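Local structure of transcriptional regulators (LACI-FAMILY TRANSCRIPTIONAL REGULATORY PROTEIN) (Corynebacterium glutamicum, 3GYB) at residues G86-Q91 with M256-P261; T110-D115 with L263-T268. The protein is probably a DNA-binding transcription factor of the LacI family, with a periplasmic-binding-protein-like domain of the kind that senses small molecules. One frame throughout, in Å; residues are numbered along the deposited sequence.

Contact 1 of 2, residues G86-Q91 with M256-P261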
# COMPACT_ATOMS: atom_id res chain seq x y z
N GLY A 86 -11.82 -11.18 6.17
CA GLY A 86 -10.48 -10.95 6.69
C GLY A 86 -10.38 -11.03 8.19
O GLY A 86 -9.30 -11.23 8.74
N THR A 87 -11.52 -10.86 8.86
CA THR A 87 -11.56 -10.93 10.32
C THR A 87 -12.92 -11.43 10.77
O THR A 87 -13.74 -11.86 9.96
CB THR A 87 -11.29 -9.54 10.95
OG1 THR A 87 -11.25 -9.67 12.38
CG2 THR A 87 -12.37 -8.55 10.56
N ARG A 88 -13.16 -11.38 12.08
CA ARG A 88 -14.42 -11.83 12.66
C ARG A 88 -14.33 -11.71 14.18
O ARG A 88 -13.25 -11.52 14.73
CB ARG A 88 -14.68 -13.30 12.29
CG ARG A 88 -13.49 -14.21 12.59
CD ARG A 88 -13.81 -15.68 12.38
NE ARG A 88 -14.51 -15.93 11.12
CZ ARG A 88 -14.35 -17.02 10.39
NH1 ARG A 88 -13.50 -17.96 10.78
NH2 ARG A 88 -15.05 -17.19 9.28
N ILE A 89 -15.48 -11.81 14.84
CA ILE A 89 -15.51 -11.74 16.29
C ILE A 89 -15.14 -13.13 16.77
O ILE A 89 -15.78 -14.12 16.40
CB ILE A 89 -16.92 -11.39 16.80
CG1 ILE A 89 -17.52 -10.25 15.97
CG2 ILE A 89 -16.85 -10.98 18.27
CD1 ILE A 89 -16.70 -8.97 15.97
N THR A 90 -14.09 -13.22 17.58
CA THR A 90 -13.62 -14.51 18.08
C THR A 90 -14.73 -15.35 18.70
O THR A 90 -14.73 -16.58 18.57
CB THR A 90 -12.50 -14.32 19.13
OG1 THR A 90 -11.42 -13.57 18.55
CG2 THR A 90 -11.97 -15.67 19.59
N GLN A 91 -15.67 -14.70 19.38
CA GLN A 91 -16.77 -15.40 20.03
C GLN A 91 -17.92 -15.79 19.10
O GLN A 91 -18.27 -16.96 18.99
CB GLN A 91 -17.32 -14.55 21.18
CG GLN A 91 -17.82 -13.17 20.77
CD GLN A 91 -18.37 -12.37 21.93
OE1 GLN A 91 -18.81 -11.23 21.76
NE2 GLN A 91 -18.37 -12.96 23.12
N MSE A 256 -16.29 -21.75 1.86
CA MSE A 256 -15.33 -21.98 2.94
C MSE A 256 -15.34 -20.73 3.82
O MSE A 256 -14.96 -19.65 3.37
CB MSE A 256 -13.93 -22.18 2.39
CG MSE A 256 -13.76 -23.40 1.49
SE MSE A 256 -14.13 -25.02 2.41
CE MSE A 256 -12.66 -25.00 3.63
N HIS A 257 -15.77 -20.88 5.07
CA HIS A 257 -15.82 -19.77 6.01
C HIS A 257 -14.47 -19.55 6.70
O HIS A 257 -14.16 -18.44 7.13
CB HIS A 257 -16.90 -20.02 7.05
CG HIS A 257 -18.29 -19.87 6.52
ND1 HIS A 257 -18.99 -18.69 6.61
CD2 HIS A 257 -19.09 -20.74 5.85
CE1 HIS A 257 -20.16 -18.83 6.01
NE2 HIS A 257 -20.25 -20.06 5.54
N THR A 258 -13.68 -20.61 6.82
CA THR A 258 -12.38 -20.51 7.45
C THR A 258 -11.33 -21.08 6.51
O THR A 258 -11.35 -22.27 6.20
CB THR A 258 -12.34 -21.28 8.79
OG1 THR A 258 -13.33 -20.74 9.68
CG2 THR A 258 -10.97 -21.15 9.45
N LEU A 259 -10.43 -20.23 6.03
CA LEU A 259 -9.39 -20.67 5.12
C LEU A 259 -8.08 -20.93 5.85
O LEU A 259 -7.78 -20.29 6.85
CB LEU A 259 -9.19 -19.65 4.00
CG LEU A 259 -10.35 -19.64 3.00
CD1 LEU A 259 -11.28 -18.48 3.30
CD2 LEU A 259 -9.81 -19.56 1.59
N GLN A 260 -7.30 -21.88 5.34
CA GLN A 260 -6.04 -22.22 5.96
C GLN A 260 -4.88 -21.32 5.54
O GLN A 260 -4.69 -21.05 4.35
CB GLN A 260 -5.67 -23.68 5.66
CG GLN A 260 -6.65 -24.68 6.25
CD GLN A 260 -6.80 -24.51 7.74
OE1 GLN A 260 -7.92 -24.37 8.25
NE2 GLN A 260 -5.69 -24.53 8.46
N PRO A 261 -4.11 -20.84 6.52
CA PRO A 261 -2.97 -19.97 6.21
C PRO A 261 -1.78 -20.88 5.91
O PRO A 261 -1.84 -22.10 6.14
CB PRO A 261 -2.79 -19.18 7.49
CG PRO A 261 -3.12 -20.20 8.54
CD PRO A 261 -4.37 -20.86 7.97
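The Arg88 guanidinium meets Thr258 and His257 along its edge. Thr258 OG1 sits close to the guanidinium plane. Arg88 NH1 donates to Thr258 OG1 at 3.0 Å, with a fairly straight N-H...O angle of 161°. Arg88 NH2 donates to His257 O at 2.6 Å. This second bond is short but more bent, at 136°. NH2 stands above the carbonyl plane, and the oxygen is tilted from the guanidinium plane. The bend at chi3 (46°) turns the end of the arginine, which crosses the Thr258 side chain at about a right angle. Arg88 NE bonds to Ser97 OG, so all three guanidinium nitrogens have a partner, which fixes the rotation of the group. The His257 ring leads away from the arginine, and its ND1 bonds to Ser97 O. Both segments therefore converge on the start of strand 97-100. The backbone of His257 and Leu259 pairs with Ala99, and that of Gly86 with Val98. The contact ties the loop after strand 82-85 to the start of the last strand, 258-264. This is the edge of the first lobe's parallel sheet in the periplasmic-binding-protein-like fold of LacI regulators, where that strand pairs parallel with strand 97-100 before entering the second lobe.

Contact 2 of 2, residues T110-D115 with L263-T268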
# COMPACT_ATOMS: atom_id res chain seq x y z
N THR A 110 5.23 -19.05 14.67
CA THR A 110 5.99 -19.27 15.89
C THR A 110 6.76 -20.58 15.83
O THR A 110 7.95 -20.63 16.16
CB THR A 110 5.06 -19.27 17.11
OG1 THR A 110 4.28 -18.07 17.10
CG2 THR A 110 5.86 -19.34 18.41
N LYS A 111 6.09 -21.63 15.39
CA LYS A 111 6.71 -22.94 15.27
C LYS A 111 7.89 -22.88 14.30
O LYS A 111 8.90 -23.54 14.50
CB LYS A 111 5.69 -23.98 14.81
CG LYS A 111 6.23 -25.40 14.69
CD LYS A 111 6.71 -25.93 16.03
CE LYS A 111 7.16 -27.39 15.93
NZ LYS A 111 6.09 -28.25 15.36
N HIS A 112 7.75 -22.09 13.24
CA HIS A 112 8.84 -21.97 12.26
C HIS A 112 10.08 -21.41 12.94
O HIS A 112 11.19 -21.92 12.75
CB HIS A 112 8.42 -21.06 11.10
CG HIS A 112 9.46 -20.93 10.03
ND1 HIS A 112 9.96 -22.01 9.34
CD2 HIS A 112 10.09 -19.84 9.52
CE1 HIS A 112 10.84 -21.60 8.45
NE2 HIS A 112 10.94 -20.29 8.54
N LEU A 113 9.91 -20.35 13.73
CA LEU A 113 11.04 -19.75 14.43
C LEU A 113 11.63 -20.74 15.42
O LEU A 113 12.85 -20.84 15.56
CB LEU A 113 10.59 -18.47 15.16
CG LEU A 113 10.13 -17.35 14.22
CD1 LEU A 113 9.72 -16.13 15.05
CD2 LEU A 113 11.27 -16.99 13.27
N ILE A 114 10.77 -21.48 16.11
CA ILE A 114 11.23 -22.49 17.06
C ILE A 114 11.99 -23.59 16.34
O ILE A 114 13.07 -24.00 16.78
CB ILE A 114 10.04 -23.10 17.83
CG1 ILE A 114 9.43 -22.03 18.74
CG2 ILE A 114 10.50 -24.30 18.66
CD1 ILE A 114 8.13 -22.47 19.39
N ASP A 115 11.45 -24.08 15.23
CA ASP A 115 12.13 -25.14 14.49
C ASP A 115 13.45 -24.64 13.90
O ASP A 115 14.34 -25.44 13.60
CB ASP A 115 11.24 -25.69 13.37
CG ASP A 115 10.12 -26.56 13.90
OD1 ASP A 115 10.25 -27.09 15.03
OD2 ASP A 115 9.11 -26.74 13.19
N LEU A 263 2.87 -20.90 5.37
CA LEU A 263 4.16 -20.22 5.44
C LEU A 263 4.76 -19.98 4.06
O LEU A 263 4.76 -20.87 3.21
CB LEU A 263 5.13 -21.05 6.28
CG LEU A 263 6.61 -20.62 6.25
CD1 LEU A 263 6.77 -19.29 6.98
CD2 LEU A 263 7.45 -21.69 6.92
N ILE A 264 5.26 -18.77 3.85
CA ILE A 264 5.93 -18.43 2.60
C ILE A 264 7.32 -18.00 3.02
O ILE A 264 7.49 -16.95 3.64
CB ILE A 264 5.25 -17.27 1.85
CG1 ILE A 264 3.83 -17.67 1.42
CG2 ILE A 264 6.07 -16.90 0.62
CD1 ILE A 264 3.09 -16.58 0.67
N GLU A 265 8.30 -18.83 2.72
CA GLU A 265 9.67 -18.54 3.10
C GLU A 265 10.37 -17.67 2.07
O GLU A 265 10.43 -18.00 0.88
CB GLU A 265 10.46 -19.83 3.30
CG GLU A 265 9.99 -20.67 4.47
CD GLU A 265 10.91 -21.85 4.73
OE1 GLU A 265 12.08 -21.63 5.09
OE2 GLU A 265 10.45 -23.00 4.56
N ARG A 266 10.89 -16.54 2.54
CA ARG A 266 11.63 -15.64 1.68
C ARG A 266 13.01 -15.42 2.30
O ARG A 266 13.67 -16.39 2.68
CB ARG A 266 10.87 -14.33 1.46
CG ARG A 266 9.60 -14.54 0.64
CD ARG A 266 9.13 -13.28 -0.08
NE ARG A 266 7.94 -13.56 -0.89
CZ ARG A 266 6.69 -13.45 -0.45
NH1 ARG A 266 6.44 -13.06 0.80
NH2 ARG A 266 5.68 -13.77 -1.25
N GLY A 267 13.44 -14.18 2.45
CA GLY A 267 14.79 -14.00 2.97
C GLY A 267 15.03 -13.39 4.34
O GLY A 267 16.18 -13.09 4.67
N THR A 268 13.99 -13.25 5.14
CA THR A 268 14.17 -12.61 6.44
C THR A 268 14.31 -13.51 7.67
O THR A 268 14.37 -13.01 8.80
CB THR A 268 13.06 -11.59 6.70
OG1 THR A 268 11.78 -12.23 6.57
CG2 THR A 268 13.15 -10.44 5.69
O HOH W 1 12.93 -19.48 6.69
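Helix 102-115 and the end of strand 258-264 face each other without any direct hydrogen bond, and their backbones stay well apart. His112 and Leu263 are the nearest pair, with CA atoms 8.5 Å apart. Segment 110-115 is the last part of the helix. Within it Ile114 N bonds to Thr110 O and Asp115 N to Lys111 O, as in an alpha-helix. Segment 263-268 leaves the strand after Ile264 and runs on as loop. Three side chains, those of His112, Leu263 and Glu265, bridge the gap.

His112 and Leu263 both point across it. The imidazole is carried out from the helix with CG anti to the backbone N (chi1 -178°). One methyl of Leu263, CD2, lies over a face of the ring in a CH-pi contact. It is 3.7 Å from the ring centroid and 18° off the ring normal. The methyl is offset toward the rim, and its closest ring atom is His112 ND1 at 3.5 Å. The two side chains cross at about a right angle.

The fold here is the periplasmic-binding-protein-like domain, in which helices flank a central sheet. Leu113, on the same helix, touches strand 179-182 of the sheet. Leu263 also touches Ile227 on the neighbouring strand 226-228.

Glu265 comes to the imidazole edge. Its OE1 lies 3.6 Å from His112 CE1, near the ring plane, and the ring and carboxylate planes are turned 64° apart. The polar link runs through a water molecule. The water lies in the ring plane, 2.8 Å from His112 NE2. It donates to Glu265 OE1, also at 2.8 Å. A negative carboxylate this close would be expected to raise the proton affinity of the imidazole.

Overall arrangement
Both contacts lie at the surface, and neither has a buried residue among those that touch. They share strand 258-264. Contact 1 uses its start and contact 2 its end, and their centres are 22 Å apart. The chemistry follows the place. Contact 1 lies on the side of the strand that pairs with strand 97-100. There an arginine from the loop after strand 82-85 reaches a backbone carbonyl and a threonine hydroxyl, polar and direct. Contact 2 lies where the strand ends beside strand 226-228. There a histidine from helix 102-115 meets a leucine methyl and a water-linked carboxylate, with no direct hydrogen bond.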